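PDB 3ZID: Tubulin/ftsz, gtpase, which binds guanine nucleotides, probably hydrolyses GTP, and is an archaeal tubulin-like cytoskeletal protein that is likely to take part in the control of cell shape. Local coordinates for residues V174-K180 with R192-V197; V142-R146 with L328-K334; M196-R200 with V257-Y261. All blocks are in the same frame, centred on the assembly; numbering follows the deposited sequence.

Overall arrangement
All three contacts involve the nucleotide-binding part of this tubulin/FtsZ-type chain, and contacts 1 and 2 both touch the bound GDP. Contacts 1 and 3 are buried neighbours, their centres about 7 Å apart, and share helix 186-210: contact 1 sets it against the edge strand 172-175 and helix 176-179, contact 3 against the loop 257-261. Contact 2 is only partly buried and lies farther out, joining the adjacent strand 136-143 to the long C-terminal helix. Contact 1 is mainly apolar between its segments but polar toward guanine, contact 3 combines leucine packing with an arginine reaching backbone carbonyls, and contact 2 runs from leucines inside to a charged rim.

Contact 1 (V174-K180 with R192-V197). With GDP (guanosine-5'-diphosphate), chain C.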
loop_
_atom_site.group_PDB
_atom_site.type_symbol
_atom_site.label_atom_id
_atom_site.label_comp_id
_atom_site.label_asym_id
_atom_site.label_seq_id
_atom_site.Cartn_x
_atom_site.Cartn_y
_atom_site.Cartn_z
ATOM N N VAL A 174 3.430 -1.838 -0.209
ATOM C CA VAL A 174 3.484 -2.586 -1.457
ATOM C C VAL A 174 4.657 -2.013 -2.268
ATOM O O VAL A 174 4.646 -0.842 -2.665
ATOM C CB VAL A 174 2.167 -2.435 -2.259
ATOM C CG1 VAL A 174 2.173 -3.315 -3.522
ATOM C CG2 VAL A 174 0.956 -2.757 -1.370
ATOM N N ASP A 175 5.674 -2.830 -2.499
ATOM C CA ASP A 175 6.880 -2.355 -3.177
ATOM C C ASP A 175 6.864 -2.705 -4.663
ATOM O O ASP A 175 7.155 -3.829 -5.037
ATOM C CB ASP A 175 8.123 -2.937 -2.517
ATOM C CG ASP A 175 9.425 -2.357 -3.090
ATOM O OD1 ASP A 175 9.368 -1.437 -3.941
ATOM O OD2 ASP A 175 10.507 -2.795 -2.650
ATOM N N ASN A 176 6.533 -1.731 -5.510
ATOM C CA ASN A 176 6.479 -1.981 -6.951
ATOM C C ASN A 176 7.797 -2.549 -7.479
ATOM O O ASN A 176 7.805 -3.394 -8.367
ATOM C CB ASN A 176 6.134 -0.703 -7.731
ATOM C CG ASN A 176 4.636 -0.493 -7.918
ATOM O OD1 ASN A 176 3.810 -1.306 -7.487
ATOM N ND2 ASN A 176 4.277 0.626 -8.561
ATOM N N GLN A 177 8.910 -2.087 -6.921
ATOM C CA GLN A 177 10.217 -2.495 -7.420
ATOM C C GLN A 177 10.464 -3.966 -7.194
ATOM O O GLN A 177 10.800 -4.699 -8.120
ATOM C CB GLN A 177 11.332 -1.663 -6.769
ATOM C CG GLN A 177 12.724 -1.919 -7.351
ATOM C CD GLN A 177 12.773 -1.718 -8.858
ATOM O OE1 GLN A 177 12.332 -0.685 -9.370
ATOM N NE2 GLN A 177 13.316 -2.705 -9.577
ATOM N N TYR A 178 10.266 -4.403 -5.961
ATOM C CA TYR A 178 10.489 -5.794 -5.628
ATOM C C TYR A 178 9.524 -6.685 -6.410
ATOM O O TYR A 178 9.884 -7.790 -6.821
ATOM C CB TYR A 178 10.292 -6.001 -4.127
ATOM C CG TYR A 178 10.586 -7.419 -3.699
ATOM C CD1 TYR A 178 11.888 -7.913 -3.738
ATOM C CD2 TYR A 178 9.560 -8.286 -3.315
ATOM C CE1 TYR A 178 12.168 -9.212 -3.357
ATOM C CE2 TYR A 178 9.833 -9.598 -2.946
ATOM C CZ TYR A 178 11.138 -10.051 -2.966
ATOM O OH TYR A 178 11.424 -11.351 -2.603
ATOM N N LEU A 179 8.318 -6.182 -6.665
ATOM C CA LEU A 179 7.283 -6.998 -7.294
ATOM C C LEU A 179 7.326 -6.885 -8.816
ATOM O O LEU A 179 6.692 -7.672 -9.520
ATOM C CB LEU A 179 5.897 -6.616 -6.768
ATOM C CG LEU A 179 5.675 -6.822 -5.261
ATOM C CD1 LEU A 179 4.269 -6.396 -4.842
ATOM C CD2 LEU A 179 5.922 -8.271 -4.853
ATOM N N LYS A 180 8.123 -5.933 -9.302
ATOM C CA LYS A 180 8.295 -5.642 -10.726
ATOM C C LYS A 180 8.578 -6.883 -11.561
ATOM O O LYS A 180 9.480 -7.664 -11.246
ATOM C CB LYS A 180 9.458 -4.668 -10.920
ATOM C CG LYS A 180 9.669 -4.184 -12.349
ATOM C CD LYS A 180 10.924 -3.332 -12.434
ATOM C CE LYS A 180 12.168 -4.234 -12.277
ATOM N NZ LYS A 180 13.489 -3.539 -12.462
ATOM N N ARG A 192 -0.049 -7.674 -12.515
ATOM C CA ARG A 192 0.419 -8.697 -11.582
ATOM C C ARG A 192 0.377 -8.176 -10.153
ATOM O O ARG A 192 -0.136 -8.832 -9.257
ATOM C CB ARG A 192 1.830 -9.154 -11.915
ATOM C CG ARG A 192 2.323 -10.303 -11.013
ATOM C CD ARG A 192 3.758 -10.712 -11.347
ATOM N NE ARG A 192 4.158 -11.935 -10.651
ATOM C CZ ARG A 192 4.862 -11.971 -9.521
ATOM N NH1 ARG A 192 5.278 -10.847 -8.957
ATOM N NH2 ARG A 192 5.168 -13.139 -8.963
ATOM N N ILE A 193 0.939 -6.992 -9.942
ATOM C CA ILE A 193 0.989 -6.426 -8.607
ATOM C C ILE A 193 -0.410 -6.216 -8.046
ATOM O O ILE A 193 -0.694 -6.637 -6.928
ATOM C CB ILE A 193 1.754 -5.102 -8.587
ATOM C CG1 ILE A 193 3.240 -5.351 -8.896
ATOM C CG2 ILE A 193 1.568 -4.416 -7.243
ATOM C CD1 ILE A 193 4.028 -4.111 -9.268
ATOM N N ASN A 194 -1.273 -5.566 -8.830
ATOM C CA ASN A 194 -2.621 -5.236 -8.395
ATOM C C ASN A 194 -3.392 -6.518 -8.045
ATOM O O ASN A 194 -4.130 -6.565 -7.064
ATOM C CB ASN A 194 -3.388 -4.445 -9.470
ATOM C CG ASN A 194 -2.773 -3.099 -9.785
ATOM O OD1 ASN A 194 -1.841 -2.640 -9.119
ATOM N ND2 ASN A 194 -3.284 -2.463 -10.838
ATOM N N THR A 195 -3.196 -7.558 -8.846
ATOM C CA THR A 195 -3.857 -8.835 -8.583
ATOM C C THR A 195 -3.397 -9.433 -7.257
ATOM O O THR A 195 -4.211 -9.952 -6.502
ATOM C CB THR A 195 -3.626 -9.838 -9.738
ATOM O OG1 THR A 195 -4.299 -9.359 -10.901
ATOM C CG2 THR A 195 -4.142 -11.262 -9.401
ATOM N N MET A 196 -2.103 -9.326 -6.965
ATOM C CA MET A 196 -1.548 -9.848 -5.715
ATOM C C MET A 196 -2.062 -9.069 -4.517
ATOM O O MET A 196 -2.350 -9.652 -3.474
ATOM C CB MET A 196 -0.007 -9.808 -5.728
ATOM C CG MET A 196 0.638 -10.704 -6.769
ATOM S SD MET A 196 2.416 -10.465 -6.885
ATOM C CE MET A 196 2.927 -11.006 -5.264
ATOM N N VAL A 197 -2.177 -7.747 -4.662
ATOM C CA VAL A 197 -2.647 -6.926 -3.552
ATOM C C VAL A 197 -4.095 -7.275 -3.261
ATOM O O VAL A 197 -4.458 -7.555 -2.136
ATOM C CB VAL A 197 -2.569 -5.413 -3.858
ATOM C CG1 VAL A 197 -3.159 -4.613 -2.680
ATOM C CG2 VAL A 197 -1.113 -4.997 -4.093
HETATM P PB GDP C . -1.970 9.793 -9.110
HETATM O O1B GDP C . -2.219 9.481 -7.644
HETATM O O2B GDP C . -3.167 9.370 -9.938
HETATM O O3B GDP C . -1.731 11.287 -9.245
HETATM O O3A GDP C . -0.630 9.057 -9.596
HETATM P PA GDP C . -0.474 7.460 -9.643
HETATM O O1A GDP C . -0.461 6.970 -11.049
HETATM O O2A GDP C . -1.483 6.727 -8.786
HETATM O "O5'" GDP C . 0.950 7.328 -8.947
HETATM C "C5'" GDP C . 2.062 6.918 -9.728
HETATM C "C4'" GDP C . 2.784 5.820 -8.961
HETATM O "O4'" GDP C . 1.906 4.697 -8.868
HETATM C "C3'" GDP C . 3.987 5.380 -9.750
HETATM O "O3'" GDP C . 4.921 4.859 -8.807
HETATM C "C2'" GDP C . 3.427 4.278 -10.605
HETATM O "O2'" GDP C . 4.459 3.356 -10.936
HETATM C "C1'" GDP C . 2.423 3.632 -9.672
HETATM N N9 GDP C . 1.253 3.041 -10.324
HETATM C C8 GDP C . 0.416 3.633 -11.198
HETATM N N7 GDP C . -0.590 2.790 -11.533
HETATM C C5 GDP C . -0.384 1.641 -10.857
HETATM C C6 GDP C . -1.068 0.352 -10.730
HETATM O O6 GDP C . -2.090 0.120 -11.387
HETATM N N1 GDP C . -0.543 -0.559 -9.911
HETATM C C2 GDP C . 0.574 -0.337 -9.205
HETATM N N2 GDP C . 1.033 -1.327 -8.410
HETATM N N3 GDP C . 1.271 0.824 -9.256
HETATM C C4 GDP C . 0.825 1.823 -10.049
#
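I193 and L179 make the centre of this contact, with I193 CG1 lying 3.6 Å from L179 CB. The isoleucine also reaches the other way: its CD1 meets N176 OD1 at 3.3 Å, and CG2, anti to the backbone N, sits against the exocyclic amine N2 of the guanine. A branched side chain suits this place, because one branch packs on the short helix while the other helps to line the base pocket.

The base itself joins the two segments, since no direct hydrogen bond does. N176 reads the sugar edge with both ends of its amide: OD1 accepts from GDP N2 at 2.9 Å, and ND2 gives a nearly straight bond (166°) to GDP N3. From helix 186-210, N194 OD1 accepts a hydrogen bond from GDP N1 at 2.6 Å and a weak one from N2, while ND2 donates to O6. Asparagine serves well because a flat amide matches the alternating donors and acceptors of guanine.

Behind this layer lies an apolar floor. V174 CG1 touches V197 CG2 at 3.7 Å and also packs on I193 CG2, so that strand 172-175 rests on the helix. Farther along, L179 CD2 meets the CE methyl of M196, whose chain bends at its last torsion (chi3 64°); its SD lies over one face of the R192 guanidinium, toward the rim. D175, at the N-cap of helix 176-179, accepts from Q177 N, a capping bond at the helix start where N176 sits. Strand 136-143 holds V174 and N176 through backbone bonds.

Strand 172-175, the short helix 176-179 and helix 186-210, which corresponds to the central core helix of tubulin and FtsZ, together form the guanine-recognition side of the nucleotide pocket of this superfamily.

Contact 2 (V142-R146 with L328-K334); sequences VLPFR and LVELYEK. With GDP (guanosine-5'-diphosphate), chain C.
L143 and L328 meet methyl to methyl at the inner end of this contact, CD1 of the first lying 3.8 Å from CD2 of the second. The contact sets the end of strand 136-143, in the parallel Rossmann-like sheet of the GTPase domain, against the start of the long C-terminal helix 326-369. The two leucine side chains cross at about a right angle. Beside them L331 spreads its two methyls: CD1 packs on P144 CG at 4.2 Å and CD2 lies near L143 CD2. P144 is compact and rigid, which suits a position between helix and nucleotide, for its CA also lies 3.6 Å from GDP O3'. L153 of helix 150-165 completes the apolar cluster beside P144 and L331.

Toward solvent the fit becomes loose and the chemistry ionic. R146 is exposed and poorly ordered, although its backbone N is held by Q177 OE1. As modelled, its chain bends at chi3 (-74°) and brings the guanidinium near E330, yet NH2 stays 3.7 Å from OE2 and the oxygen lies well out of the guanidinium plane, a long pairing of charges alone. R146 NE also lies 3.3 Å from K334 NZ, like charges whose repulsion the E330 carboxylate probably offsets. The K334 chain, extended beyond CG, carries NZ to 2.7 Å from E330 OE2, which it meets from above the carboxylate plane.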
loop_
_atom_site.group_PDB
_atom_site.type_symbol
_atom_site.label_atom_id
_atom_site.label_comp_id
_atom_site.label_asym_id
_atom_site.label_seq_id
_atom_site.Cartn_x
_atom_site.Cartn_y
_atom_site.Cartn_z
ATOM N N VAL A 142 1.501 2.095 -1.973
ATOM C CA VAL A 142 2.297 1.510 -3.051
ATOM C C VAL A 142 3.546 2.348 -3.378
ATOM O O VAL A 142 3.431 3.519 -3.737
ATOM C CB VAL A 142 1.457 1.327 -4.316
ATOM C CG1 VAL A 142 2.311 0.784 -5.434
ATOM C CG2 VAL A 142 0.235 0.407 -4.026
ATOM N N LEU A 143 4.726 1.743 -3.232
ATOM C CA LEU A 143 6.012 2.436 -3.428
ATOM C C LEU A 143 6.446 2.431 -4.876
ATOM O O LEU A 143 6.113 1.493 -5.603
ATOM C CB LEU A 143 7.110 1.761 -2.598
ATOM C CG LEU A 143 6.734 1.510 -1.147
ATOM C CD1 LEU A 143 7.842 0.768 -0.437
ATOM C CD2 LEU A 143 6.419 2.828 -0.459
ATOM N N PRO A 144 7.226 3.448 -5.297
ATOM C CA PRO A 144 7.610 3.590 -6.705
ATOM C C PRO A 144 8.605 2.539 -7.179
ATOM O O PRO A 144 9.229 1.870 -6.364
ATOM C CB PRO A 144 8.256 4.990 -6.759
ATOM C CG PRO A 144 8.784 5.205 -5.390
ATOM C CD PRO A 144 7.787 4.532 -4.468
ATOM N N PHE A 145 8.703 2.360 -8.494
ATOM C CA PHE A 145 9.834 1.641 -9.089
ATOM C C PHE A 145 11.115 2.404 -8.766
ATOM O O PHE A 145 11.095 3.618 -8.712
ATOM C CB PHE A 145 9.687 1.552 -10.598
ATOM C CG PHE A 145 8.517 0.756 -11.048
ATOM C CD1 PHE A 145 8.455 -0.603 -10.809
ATOM C CD2 PHE A 145 7.475 1.371 -11.740
ATOM C CE1 PHE A 145 7.376 -1.347 -11.236
ATOM C CE2 PHE A 145 6.398 0.640 -12.182
ATOM C CZ PHE A 145 6.344 -0.731 -11.926
ATOM N N ARG A 146 12.204 1.686 -8.514
ATOM C CA ARG A 146 13.500 2.280 -8.155
ATOM C C ARG A 146 13.963 3.394 -9.095
ATOM O O ARG A 146 14.391 4.467 -8.652
ATOM C CB ARG A 146 14.552 1.167 -8.094
ATOM C CG ARG A 146 15.990 1.586 -7.794
ATOM C CD ARG A 146 16.815 0.310 -7.677
ATOM N NE ARG A 146 16.515 -0.350 -6.405
ATOM C CZ ARG A 146 16.637 -1.654 -6.172
ATOM N NH1 ARG A 146 17.014 -2.475 -7.141
ATOM N NH2 ARG A 146 16.340 -2.145 -4.976
ATOM N N LEU A 328 13.144 1.155 3.071
ATOM C CA LEU A 328 12.573 2.502 3.074
ATOM C C LEU A 328 13.642 3.577 3.264
ATOM O O LEU A 328 13.544 4.669 2.705
ATOM C CB LEU A 328 11.495 2.625 4.155
ATOM C CG LEU A 328 10.199 1.857 3.867
ATOM C CD1 LEU A 328 9.235 2.036 5.004
ATOM C CD2 LEU A 328 9.566 2.315 2.572
ATOM N N VAL A 329 14.657 3.279 4.066
ATOM C CA VAL A 329 15.746 4.242 4.258
ATOM C C VAL A 329 16.469 4.481 2.928
ATOM O O VAL A 329 16.741 5.627 2.539
ATOM C CB VAL A 329 16.718 3.788 5.361
ATOM C CG1 VAL A 329 17.933 4.737 5.451
ATOM C CG2 VAL A 329 15.983 3.724 6.698
ATOM N N GLU A 330 16.699 3.389 2.206
ATOM C CA GLU A 330 17.289 3.428 0.874
ATOM C C GLU A 330 16.482 4.343 -0.045
ATOM O O GLU A 330 17.049 5.138 -0.799
ATOM C CB GLU A 330 17.362 2.002 0.314
ATOM C CG GLU A 330 17.884 1.849 -1.112
ATOM C CD GLU A 330 17.692 0.424 -1.655
ATOM O OE1 GLU A 330 17.043 -0.400 -0.971
ATOM O OE2 GLU A 330 18.170 0.135 -2.778
ATOM N N LEU A 331 15.155 4.230 0.027
ATOM C CA LEU A 331 14.248 5.061 -0.770
ATOM C C LEU A 331 14.414 6.538 -0.417
ATOM O O LEU A 331 14.450 7.406 -1.299
ATOM C CB LEU A 331 12.801 4.610 -0.564
ATOM C CG LEU A 331 11.694 5.505 -1.105
ATOM C CD1 LEU A 331 11.887 5.688 -2.597
ATOM C CD2 LEU A 331 10.355 4.866 -0.855
ATOM N N TYR A 332 14.488 6.822 0.877
ATOM C CA TYR A 332 14.667 8.196 1.349
ATOM C C TYR A 332 15.966 8.825 0.845
ATOM O O TYR A 332 15.976 9.959 0.370
ATOM C CB TYR A 332 14.614 8.238 2.875
ATOM C CG TYR A 332 13.220 8.504 3.365
ATOM C CD1 TYR A 332 12.302 7.470 3.487
ATOM C CD2 TYR A 332 12.806 9.797 3.671
ATOM C CE1 TYR A 332 11.019 7.707 3.916
ATOM C CE2 TYR A 332 11.523 10.049 4.105
ATOM C CZ TYR A 332 10.631 8.996 4.221
ATOM O OH TYR A 332 9.345 9.226 4.648
ATOM N N GLU A 333 17.053 8.073 0.952
ATOM C CA GLU A 333 18.359 8.522 0.506
ATOM C C GLU A 333 18.352 8.810 -0.996
ATOM O O GLU A 333 18.931 9.799 -1.449
ATOM C CB GLU A 333 19.417 7.465 0.847
ATOM C CG GLU A 333 19.678 7.275 2.339
ATOM C CD GLU A 333 20.671 6.148 2.630
ATOM O OE1 GLU A 333 21.042 5.415 1.684
ATOM O OE2 GLU A 333 21.055 5.970 3.808
ATOM N N LYS A 334 17.641 7.994 -1.771
ATOM C CA LYS A 334 17.563 8.236 -3.215
ATOM C C LYS A 334 16.770 9.503 -3.537
ATOM O O LYS A 334 17.122 10.245 -4.457
ATOM C CB LYS A 334 17.014 7.006 -3.945
ATOM C CG LYS A 334 18.000 5.840 -3.889
ATOM C CD LYS A 334 17.426 4.532 -4.404
ATOM C CE LYS A 334 18.475 3.418 -4.363
ATOM N NZ LYS A 334 17.880 2.085 -4.670
HETATM P PB GDP C . -1.970 9.793 -9.110
HETATM O O1B GDP C . -2.219 9.481 -7.644
HETATM O O2B GDP C . -3.167 9.370 -9.938
HETATM O O3B GDP C . -1.731 11.287 -9.245
HETATM O O3A GDP C . -0.630 9.057 -9.596
HETATM P PA GDP C . -0.474 7.460 -9.643
HETATM O O1A GDP C . -0.461 6.970 -11.049
HETATM O O2A GDP C . -1.483 6.727 -8.786
HETATM O "O5'" GDP C . 0.950 7.328 -8.947
HETATM C "C5'" GDP C . 2.062 6.918 -9.728
HETATM C "C4'" GDP C . 2.784 5.820 -8.961
HETATM O "O4'" GDP C . 1.906 4.697 -8.868
HETATM C "C3'" GDP C . 3.987 5.380 -9.750
HETATM O "O3'" GDP C . 4.921 4.859 -8.807
HETATM C "C2'" GDP C . 3.427 4.278 -10.605
HETATM O "O2'" GDP C . 4.459 3.356 -10.936
HETATM C "C1'" GDP C . 2.423 3.632 -9.672
HETATM N N9 GDP C . 1.253 3.041 -10.324
HETATM C C8 GDP C . 0.416 3.633 -11.198
HETATM N N7 GDP C . -0.590 2.790 -11.533
HETATM C C5 GDP C . -0.384 1.641 -10.857
HETATM C C6 GDP C . -1.068 0.352 -10.730
HETATM O O6 GDP C . -2.090 0.120 -11.387
HETATM N N1 GDP C . -0.543 -0.559 -9.911
HETATM C C2 GDP C . 0.574 -0.337 -9.205
HETATM N N2 GDP C . 1.033 -1.327 -8.410
HETATM N N3 GDP C . 1.271 0.824 -9.256
HETATM C C4 GDP C . 0.825 1.823 -10.049
#

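Contact 3 (M196-R200 with V257-Y261); sequences MVAQR and VGLLY
L260 lies along R200, the two side chains sliding past each other in opposite directions, and this pair buries most of the surface here. CD2 of the leucine rests 3.4 Å above one face of the guanidinium, toward its rim, while CG packs 3.7 Å from R200 CD. A leucine fits because its fork covers both the aliphatic stem and the flat head of the arginine; CD2 also meets M196 CB, and CD1 approaches V197 CG2. The central helix 186-210 is thereby joined to the loop 257-261, which leads toward strand 270-279 of the second domain. Extended from CG to NE, R200 reaches G258 and donates from NH1 to its carbonyl O, a bond bent (135°) and tilted from the guanidinium plane, whose 2.5 Å length is unusually short and to be read with caution. NH1 has a second acceptor in L234 O. A leucine in place of R200 would probably leave the carbonyls of G258 and L234 without this buried donor and loosen the tie between helix and loop. One water donates to V257 O and L259 O and accepts a weak bond from R200 NH2.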
loop_
_atom_site.group_PDB
_atom_site.type_symbol
_atom_site.label_atom_id
_atom_site.label_comp_id
_atom_site.label_asym_id
_atom_site.label_seq_id
_atom_site.Cartn_x
_atom_site.Cartn_y
_atom_site.Cartn_z
ATOM N N MET A 196 -2.103 -9.326 -6.965
ATOM C CA MET A 196 -1.548 -9.848 -5.715
ATOM C C MET A 196 -2.062 -9.069 -4.517
ATOM O O MET A 196 -2.350 -9.652 -3.474
ATOM C CB MET A 196 -0.007 -9.808 -5.728
ATOM C CG MET A 196 0.638 -10.704 -6.769
ATOM S SD MET A 196 2.416 -10.465 -6.885
ATOM C CE MET A 196 2.927 -11.006 -5.264
ATOM N N VAL A 197 -2.177 -7.747 -4.662
ATOM C CA VAL A 197 -2.647 -6.926 -3.552
ATOM C C VAL A 197 -4.095 -7.275 -3.261
ATOM O O VAL A 197 -4.458 -7.555 -2.136
ATOM C CB VAL A 197 -2.569 -5.413 -3.858
ATOM C CG1 VAL A 197 -3.159 -4.613 -2.680
ATOM C CG2 VAL A 197 -1.113 -4.997 -4.093
ATOM N N ALA A 198 -4.912 -7.259 -4.306
ATOM C CA ALA A 198 -6.330 -7.548 -4.187
ATOM C C ALA A 198 -6.567 -8.937 -3.585
ATOM O O ALA A 198 -7.443 -9.125 -2.747
ATOM C CB ALA A 198 -6.994 -7.419 -5.538
ATOM N N GLN A 199 -5.782 -9.908 -4.023
ATOM C CA GLN A 199 -5.944 -11.276 -3.540
ATOM C C GLN A 199 -5.708 -11.326 -2.045
ATOM O O GLN A 199 -6.508 -11.894 -1.288
ATOM C CB GLN A 199 -4.944 -12.183 -4.230
ATOM C CG GLN A 199 -5.152 -13.657 -4.003
ATOM C CD GLN A 199 -4.236 -14.482 -4.906
ATOM O OE1 GLN A 199 -3.135 -14.040 -5.263
ATOM N NE2 GLN A 199 -4.691 -15.666 -5.292
ATOM N N ARG A 200 -4.635 -10.673 -1.616
ATOM C CA ARG A 200 -4.302 -10.637 -0.206
ATOM C C ARG A 200 -5.317 -9.867 0.632
ATOM O O ARG A 200 -5.673 -10.328 1.699
ATOM C CB ARG A 200 -2.887 -10.094 0.002
ATOM C CG ARG A 200 -1.836 -11.135 -0.361
ATOM C CD ARG A 200 -0.522 -10.526 -0.797
ATOM N NE ARG A 200 0.173 -11.390 -1.754
ATOM C CZ ARG A 200 1.460 -11.694 -1.683
ATOM N NH1 ARG A 200 2.218 -11.220 -0.690
ATOM N NH2 ARG A 200 1.986 -12.491 -2.594
ATOM N N VAL A 257 10.019 -13.491 -1.122
ATOM C CA VAL A 257 9.309 -13.785 -2.364
ATOM C C VAL A 257 7.795 -13.853 -2.134
ATOM O O VAL A 257 7.015 -13.681 -3.063
ATOM C CB VAL A 257 9.874 -15.062 -3.018
ATOM C CG1 VAL A 257 9.188 -15.361 -4.341
ATOM C CG2 VAL A 257 11.370 -14.882 -3.239
ATOM N N GLY A 258 7.380 -14.061 -0.888
ATOM C CA GLY A 258 5.969 -14.218 -0.552
ATOM C C GLY A 258 5.312 -12.900 -0.122
ATOM O O GLY A 258 4.083 -12.794 -0.065
ATOM N N LEU A 259 6.146 -11.911 0.208
ATOM C CA LEU A 259 5.712 -10.624 0.755
ATOM C C LEU A 259 5.456 -9.552 -0.325
ATOM O O LEU A 259 5.996 -9.639 -1.418
ATOM C CB LEU A 259 6.757 -10.111 1.742
ATOM C CG LEU A 259 7.061 -11.055 2.912
ATOM C CD1 LEU A 259 8.219 -10.501 3.728
ATOM C CD2 LEU A 259 5.847 -11.298 3.784
ATOM N N LEU A 260 4.643 -8.540 -0.018
ATOM C CA LEU A 260 4.403 -7.442 -0.959
ATOM C C LEU A 260 5.535 -6.394 -0.876
ATOM O O LEU A 260 5.726 -5.560 -1.777
ATOM C CB LEU A 260 3.053 -6.788 -0.679
ATOM C CG LEU A 260 1.812 -7.638 -0.946
ATOM C CD1 LEU A 260 0.598 -6.876 -0.498
ATOM C CD2 LEU A 260 1.697 -7.976 -2.429
ATOM N N TYR A 261 6.300 -6.487 0.203
ATOM C CA TYR A 261 7.423 -5.629 0.478
ATOM C C TYR A 261 8.493 -6.569 1.033
ATOM O O TYR A 261 8.204 -7.343 1.927
ATOM C CB TYR A 261 7.020 -4.560 1.510
ATOM C CG TYR A 261 8.186 -3.729 2.034
ATOM C CD1 TYR A 261 8.916 -4.139 3.142
ATOM C CD2 TYR A 261 8.561 -2.538 1.409
ATOM C CE1 TYR A 261 9.981 -3.383 3.619
ATOM C CE2 TYR A 261 9.621 -1.780 1.880
ATOM C CZ TYR A 261 10.323 -2.205 2.980
ATOM O OH TYR A 261 11.377 -1.457 3.435
HETATM O O HOH W 1 5.251 -12.004 -3.487
#